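Local coordinates for Two-component insecticidal protein 16 kDa unit (Alcaligenes faecalis, PDB 5V3S) that probably acts as the aegerolysin-family component of a two-component insecticidal toxin that kills corn rootworm, at residues R14-W19 with W40-V45; W101-P104 with S108-D111. One frame throughout, in Å; residues are numbered along the deposited sequence.

Contact 1 of 2, residues R14-W19 with W40-V45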
loop_
_atom_site.group_PDB
_atom_site.type_symbol
_atom_site.label_atom_id
_atom_site.label_comp_id
_atom_site.label_asym_id
_atom_site.label_seq_id
_atom_site.Cartn_x
_atom_site.Cartn_y
_atom_site.Cartn_z
ATOM N N ARG A 14 7.052 11.887 -17.957
ATOM C CA ARG A 14 6.814 12.897 -16.926
ATOM C C ARG A 14 5.947 12.393 -15.776
ATOM O O ARG A 14 6.394 12.309 -14.651
ATOM C CB ARG A 14 6.148 14.114 -17.577
ATOM C CG ARG A 14 5.694 15.232 -16.656
ATOM C CD ARG A 14 5.239 16.451 -17.472
ATOM N NE ARG A 14 3.924 16.283 -18.103
ATOM C CZ ARG A 14 3.673 16.098 -19.408
ATOM N NH1 ARG A 14 4.646 16.059 -20.327
ATOM N NH2 ARG A 14 2.407 15.956 -19.808
ATOM N N ALA A 15 4.700 12.077 -16.092
ATOM C CA ALA A 15 3.730 11.521 -15.150
ATOM C C ALA A 15 4.229 10.288 -14.389
ATOM O O ALA A 15 3.811 10.046 -13.250
ATOM C CB ALA A 15 2.442 11.199 -15.899
ATOM N N TYR A 16 5.107 9.509 -15.004
ATOM C CA TYR A 16 5.564 8.236 -14.414
ATOM C C TYR A 16 6.677 8.494 -13.428
ATOM O O TYR A 16 7.069 7.603 -12.658
ATOM C CB TYR A 16 6.040 7.234 -15.473
ATOM C CG TYR A 16 4.967 6.541 -16.259
ATOM C CD1 TYR A 16 3.650 6.924 -16.152
ATOM C CD2 TYR A 16 5.274 5.479 -17.112
ATOM C CE1 TYR A 16 2.679 6.298 -16.901
ATOM C CE2 TYR A 16 4.296 4.889 -17.889
ATOM C CZ TYR A 16 3.012 5.283 -17.750
ATOM O OH TYR A 16 2.028 4.694 -18.491
ATOM N N ALA A 17 7.172 9.729 -13.432
ATOM C CA ALA A 17 8.261 10.094 -12.568
ATOM C C ALA A 17 7.855 10.131 -11.094
ATOM O O ALA A 17 8.717 10.139 -10.245
ATOM C CB ALA A 17 8.829 11.434 -13.009
ATOM N N GLN A 18 6.558 10.231 -10.803
ATOM C CA GLN A 18 6.040 10.064 -9.420
ATOM C C GLN A 18 5.391 8.680 -9.339
ATOM O O GLN A 18 4.501 8.340 -10.124
ATOM C CB GLN A 18 5.065 11.177 -9.084
ATOM C CG GLN A 18 4.453 11.062 -7.701
ATOM C CD GLN A 18 5.533 10.963 -6.624
ATOM O OE1 GLN A 18 6.263 9.978 -6.548
ATOM N NE2 GLN A 18 5.733 12.058 -5.903
ATOM N N TRP A 19 5.918 7.827 -8.457
ATOM C CA TRP A 19 5.502 6.449 -8.476
ATOM C C TRP A 19 5.794 5.884 -7.087
ATOM O O TRP A 19 6.621 6.431 -6.317
ATOM C CB TRP A 19 6.219 5.619 -9.533
ATOM C CG TRP A 19 7.700 5.532 -9.259
ATOM C CD1 TRP A 19 8.655 6.452 -9.635
ATOM C CD2 TRP A 19 8.401 4.493 -8.539
ATOM N NE1 TRP A 19 9.892 6.048 -9.192
ATOM C CE2 TRP A 19 9.766 4.854 -8.511
ATOM C CE3 TRP A 19 7.999 3.331 -7.879
ATOM C CZ2 TRP A 19 10.739 4.072 -7.890
ATOM C CZ3 TRP A 19 8.981 2.522 -7.266
ATOM C CH2 TRP A 19 10.324 2.892 -7.261
ATOM N N TRP A 40 -5.958 10.604 -7.213
ATOM C CA TRP A 40 -5.114 10.976 -8.365
ATOM C C TRP A 40 -4.262 9.799 -8.767
ATOM O O TRP A 40 -3.822 9.009 -7.890
ATOM C CB TRP A 40 -4.200 12.119 -7.994
ATOM C CG TRP A 40 -4.922 13.357 -7.689
ATOM C CD1 TRP A 40 -5.278 13.802 -6.471
ATOM C CD2 TRP A 40 -5.380 14.361 -8.639
ATOM N NE1 TRP A 40 -5.947 14.996 -6.569
ATOM C CE2 TRP A 40 -6.021 15.370 -7.886
ATOM C CE3 TRP A 40 -5.316 14.482 -10.027
ATOM C CZ2 TRP A 40 -6.618 16.497 -8.476
ATOM C CZ3 TRP A 40 -5.891 15.651 -10.644
ATOM C CH2 TRP A 40 -6.535 16.628 -9.848
ATOM N N GLY A 41 -3.985 9.721 -10.061
ATOM C CA GLY A 41 -3.183 8.721 -10.675
ATOM C C GLY A 41 -3.893 7.446 -11.008
ATOM O O GLY A 41 -5.138 7.377 -11.065
ATOM N N LYS A 42 -3.108 6.398 -11.206
ATOM C CA LYS A 42 -3.630 5.110 -11.562
ATOM C C LYS A 42 -2.921 3.971 -10.816
ATOM O O LYS A 42 -1.829 4.152 -10.321
ATOM C CB LYS A 42 -3.460 4.866 -13.086
ATOM C CG LYS A 42 -2.007 4.818 -13.528
ATOM C CD LYS A 42 -1.907 4.644 -15.084
ATOM C CE LYS A 42 -0.438 4.604 -15.545
ATOM N NZ LYS A 42 -0.416 4.389 -17.033
ATOM N N PHE A 43 -3.600 2.854 -10.665
ATOM C CA PHE A 43 -2.997 1.652 -10.198
ATOM C C PHE A 43 -2.537 0.919 -11.443
ATOM O O PHE A 43 -3.094 1.109 -12.528
ATOM C CB PHE A 43 -4.001 0.760 -9.424
ATOM C CG PHE A 43 -4.315 1.234 -7.980
ATOM C CD1 PHE A 43 -3.347 1.314 -7.046
ATOM C CD2 PHE A 43 -5.614 1.448 -7.603
ATOM C CE1 PHE A 43 -3.623 1.719 -5.764
ATOM C CE2 PHE A 43 -5.924 1.819 -6.315
ATOM C CZ PHE A 43 -4.911 1.957 -5.393
ATOM N N HIS A 44 -1.549 0.061 -11.261
ATOM C CA HIS A 44 -0.998 -0.749 -12.327
ATOM C C HIS A 44 -0.223 -1.963 -11.791
ATOM O O HIS A 44 0.228 -2.044 -10.602
ATOM C CB HIS A 44 -0.080 0.064 -13.298
ATOM C CG HIS A 44 1.139 0.569 -12.634
ATOM N ND1 HIS A 44 2.275 -0.222 -12.499
ATOM C CD2 HIS A 44 1.393 1.702 -11.971
ATOM C CE1 HIS A 44 3.171 0.433 -11.810
ATOM N NE2 HIS A 44 2.659 1.597 -11.464
ATOM N N VAL A 45 -0.055 -2.880 -12.728
ATOM C CA VAL A 45 0.625 -4.154 -12.465
ATOM C C VAL A 45 2.030 -3.774 -12.063
ATOM O O VAL A 45 2.685 -2.949 -12.743
ATOM C CB VAL A 45 0.608 -5.129 -13.710
ATOM C CG1 VAL A 45 1.508 -6.338 -13.457
ATOM C CG2 VAL A 45 -0.804 -5.564 -14.041
#
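Where the N-terminal helix 10-16 comes up against strand 40-44 of the aegerolysin beta-sandwich, Tyr16 and Lys42 meet at their polar ends, a small example of how one buried charge can hold two distant pieces of chain together. The ammonium NZ of Lys42 donates to the phenol OH of Tyr16 over 2.9 Å. The angle from Tyr16 CZ through Tyr16 OH to Lys42 NZ is 113°, an ordinary approach to a phenol oxygen acting as acceptor, and the ammonium reaches the ring obliquely. Behind it the aliphatic chain adds van der Waals contact, with CE of Lys42 3.8 Å from CE1 of Tyr16. Lys42 gets there as an extended arm. Its CG sits between the backbone N and the carbonyl carbon (chi1 64°), and every later torsion is close to 180°, carrying the charge far from the strand. The tyrosine ring lies beside its own backbone N (chi1 -76°), which brings the hydroxyl end nearer to strand 40-44 than the direction of CB suggests.

Glu77 forms a salt bridge with NZ, and the carbonyl of Lys49 takes a further hydrogen bond from it, so three oxygens grip the lysine. The Glu77 carboxylate probably offsets the charge of this buried ammonium. Asp50 is hydrogen-bonded to the Tyr16 hydroxyl, and Glu77 reaches that hydroxyl weakly. The end of the helix is thus tied to a strand of the beta-sandwich by a single side-chain pair, within a polar cluster completed by Glu77, Lys49 and Asp50, with no backbone pairing between the two.

Contact 2 of 2, residues W101-P104 with S108-D111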
loop_
_atom_site.group_PDB
_atom_site.type_symbol
_atom_site.label_atom_id
_atom_site.label_comp_id
_atom_site.label_asym_id
_atom_site.label_seq_id
_atom_site.Cartn_x
_atom_site.Cartn_y
_atom_site.Cartn_z
ATOM N N TRP A 101 -1.495 7.616 1.151
ATOM C CA TRP A 101 -0.337 8.311 0.609
ATOM C C TRP A 101 -0.812 9.508 -0.258
ATOM O O TRP A 101 -1.902 9.503 -0.789
ATOM C CB TRP A 101 0.538 7.348 -0.210
ATOM C CG TRP A 101 -0.129 6.843 -1.445
ATOM C CD1 TRP A 101 -0.111 7.427 -2.676
ATOM C CD2 TRP A 101 -0.950 5.679 -1.585
ATOM N NE1 TRP A 101 -0.852 6.732 -3.551
ATOM C CE2 TRP A 101 -1.387 5.638 -2.911
ATOM C CE3 TRP A 101 -1.282 4.616 -0.743
ATOM C CZ2 TRP A 101 -2.222 4.620 -3.396
ATOM C CZ3 TRP A 101 -2.119 3.630 -1.220
ATOM C CH2 TRP A 101 -2.530 3.607 -2.544
ATOM N N ASP A 102 0.031 10.532 -0.319
ATOM C CA ASP A 102 -0.238 11.677 -1.139
ATOM C C ASP A 102 1.093 12.046 -1.686
ATOM O O ASP A 102 1.945 12.507 -0.951
ATOM C CB ASP A 102 -0.913 12.778 -0.321
ATOM C CG ASP A 102 -1.204 14.002 -1.179
ATOM O OD1 ASP A 102 -1.386 13.827 -2.401
ATOM O OD2 ASP A 102 -1.229 15.107 -0.630
ATOM N N CYS A 103 1.318 11.712 -2.948
ATOM C CA CYS A 103 2.567 11.900 -3.641
ATOM C C CYS A 103 2.282 12.723 -4.915
ATOM O O CYS A 103 2.093 12.185 -6.015
ATOM C CB CYS A 103 3.151 10.553 -4.008
ATOM S SG CYS A 103 3.200 9.443 -2.576
ATOM N N PRO A 104 2.226 14.027 -4.734
ATOM C CA PRO A 104 1.749 14.951 -5.759
ATOM C C PRO A 104 2.796 15.218 -6.823
ATOM O O PRO A 104 3.967 14.964 -6.590
ATOM C CB PRO A 104 1.513 16.200 -4.983
ATOM C CG PRO A 104 2.627 16.198 -3.989
ATOM C CD PRO A 104 2.710 14.736 -3.539
ATOM N N SER A 108 5.391 17.916 -1.702
ATOM C CA SER A 108 6.119 16.953 -0.883
ATOM C C SER A 108 5.255 15.709 -0.678
ATOM O O SER A 108 4.041 15.824 -0.437
ATOM C CB SER A 108 6.503 17.555 0.467
ATOM O OG SER A 108 5.528 18.482 0.906
ATOM N N ASN A 109 5.895 14.553 -0.819
ATOM C CA ASN A 109 5.295 13.232 -0.499
ATOM C C ASN A 109 4.908 13.237 0.960
ATOM O O ASN A 109 5.673 13.764 1.804
ATOM C CB ASN A 109 6.330 12.104 -0.741
ATOM C CG ASN A 109 6.745 11.949 -2.191
ATOM O OD1 ASN A 109 5.909 11.847 -3.101
ATOM N ND2 ASN A 109 8.047 11.847 -2.421
ATOM N N SER A 110 3.720 12.691 1.277
ATOM C CA SER A 110 3.396 12.313 2.624
ATOM C C SER A 110 2.661 10.958 2.643
ATOM O O SER A 110 2.099 10.490 1.622
ATOM C CB SER A 110 2.516 13.353 3.306
ATOM O OG SER A 110 1.180 13.348 2.792
ATOM N N ASP A 111 2.681 10.346 3.804
ATOM C CA ASP A 111 1.807 9.150 3.994
ATOM C C ASP A 111 1.360 9.014 5.412
ATOM O O ASP A 111 1.651 9.860 6.288
ATOM C CB ASP A 111 2.548 7.931 3.455
ATOM C CG ASP A 111 3.682 7.433 4.388
ATOM O OD1 ASP A 111 3.881 8.003 5.550
ATOM O OD2 ASP A 111 4.335 6.456 3.909
HETATM O O HOH W 1 1.480 15.494 1.121
#
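One water, gripped by three groups, joins the Asp102 and Ser110 side chains to the Ser108 carbonyl on the face bearing Asp102 and Ser110. Ser110 OG donates to it at 2.7 Å, and the water in turn donates to Ser108 O at 3.0 Å and, over a longer 3.2 Å, to Asp102 OD2. A chi1 of 72° sets the serine hydroxyl between its backbone N and carbonyl carbon, from where it can reach this water.

Beneath the water runs the backbone pairing. Asp102 N donates to Ser110 O at 2.8 Å and 164°, and Trp101 CA lies 3.4 Å from Ser110 O in a CA-H...O contact. The pattern repeats in the other direction: Ser110 N bonds to Asp102 O at 2.9 Å and 170°, while Asn109 CA stands 3.5 Å from Asp102 O. Asp102 and Ser110 thus form an antiparallel hydrogen-bonded pair, followed by Trp101 and Asp111 as a non-hydrogen-bonded one. Nearer the turn, the amide oxygen OD1 of Asn109 presses on Cys103, 3.2 Å from its CB, and the ring of Pro104 rests its CD against the carbonyl of Ser108.

The other end of the Asn109 amide, ND2, bonds to the carbonyls of Gly133 and Pro131. Asp111 turns its carboxylate away from residues 101-104, where OD2 takes a salt bridge from Lys125 and hydrogen bonds from Gly129 N and Tyr99 OH. The backbone therefore sets the register by direct bonds, whereas the water couples two side chains and a carbonyl, and its donated bond may modestly stabilise the negative charge of Asp102.

Overall arrangement
From the N terminus the chain leaves helix 10-16, runs through strand 19-27 in one sheet and strand 31-38 in the other, and returns to the first at 40-44, where contact 1 closes that long loop. Contact 2 comes later, closing the loop between strands 94-103 and 110-115 at an edge of the second sheet. The two closures follow in series and neither nest nor cross, yet they touch, lying about 13 Å apart, centre to centre. Gln18 CG lies 3.1 Å from Cys103 O, and Phe43 CE1 packs 3.9 Å from Trp101 CH2 between the sheets. A long-range and a local closure thus meet across the sandwich.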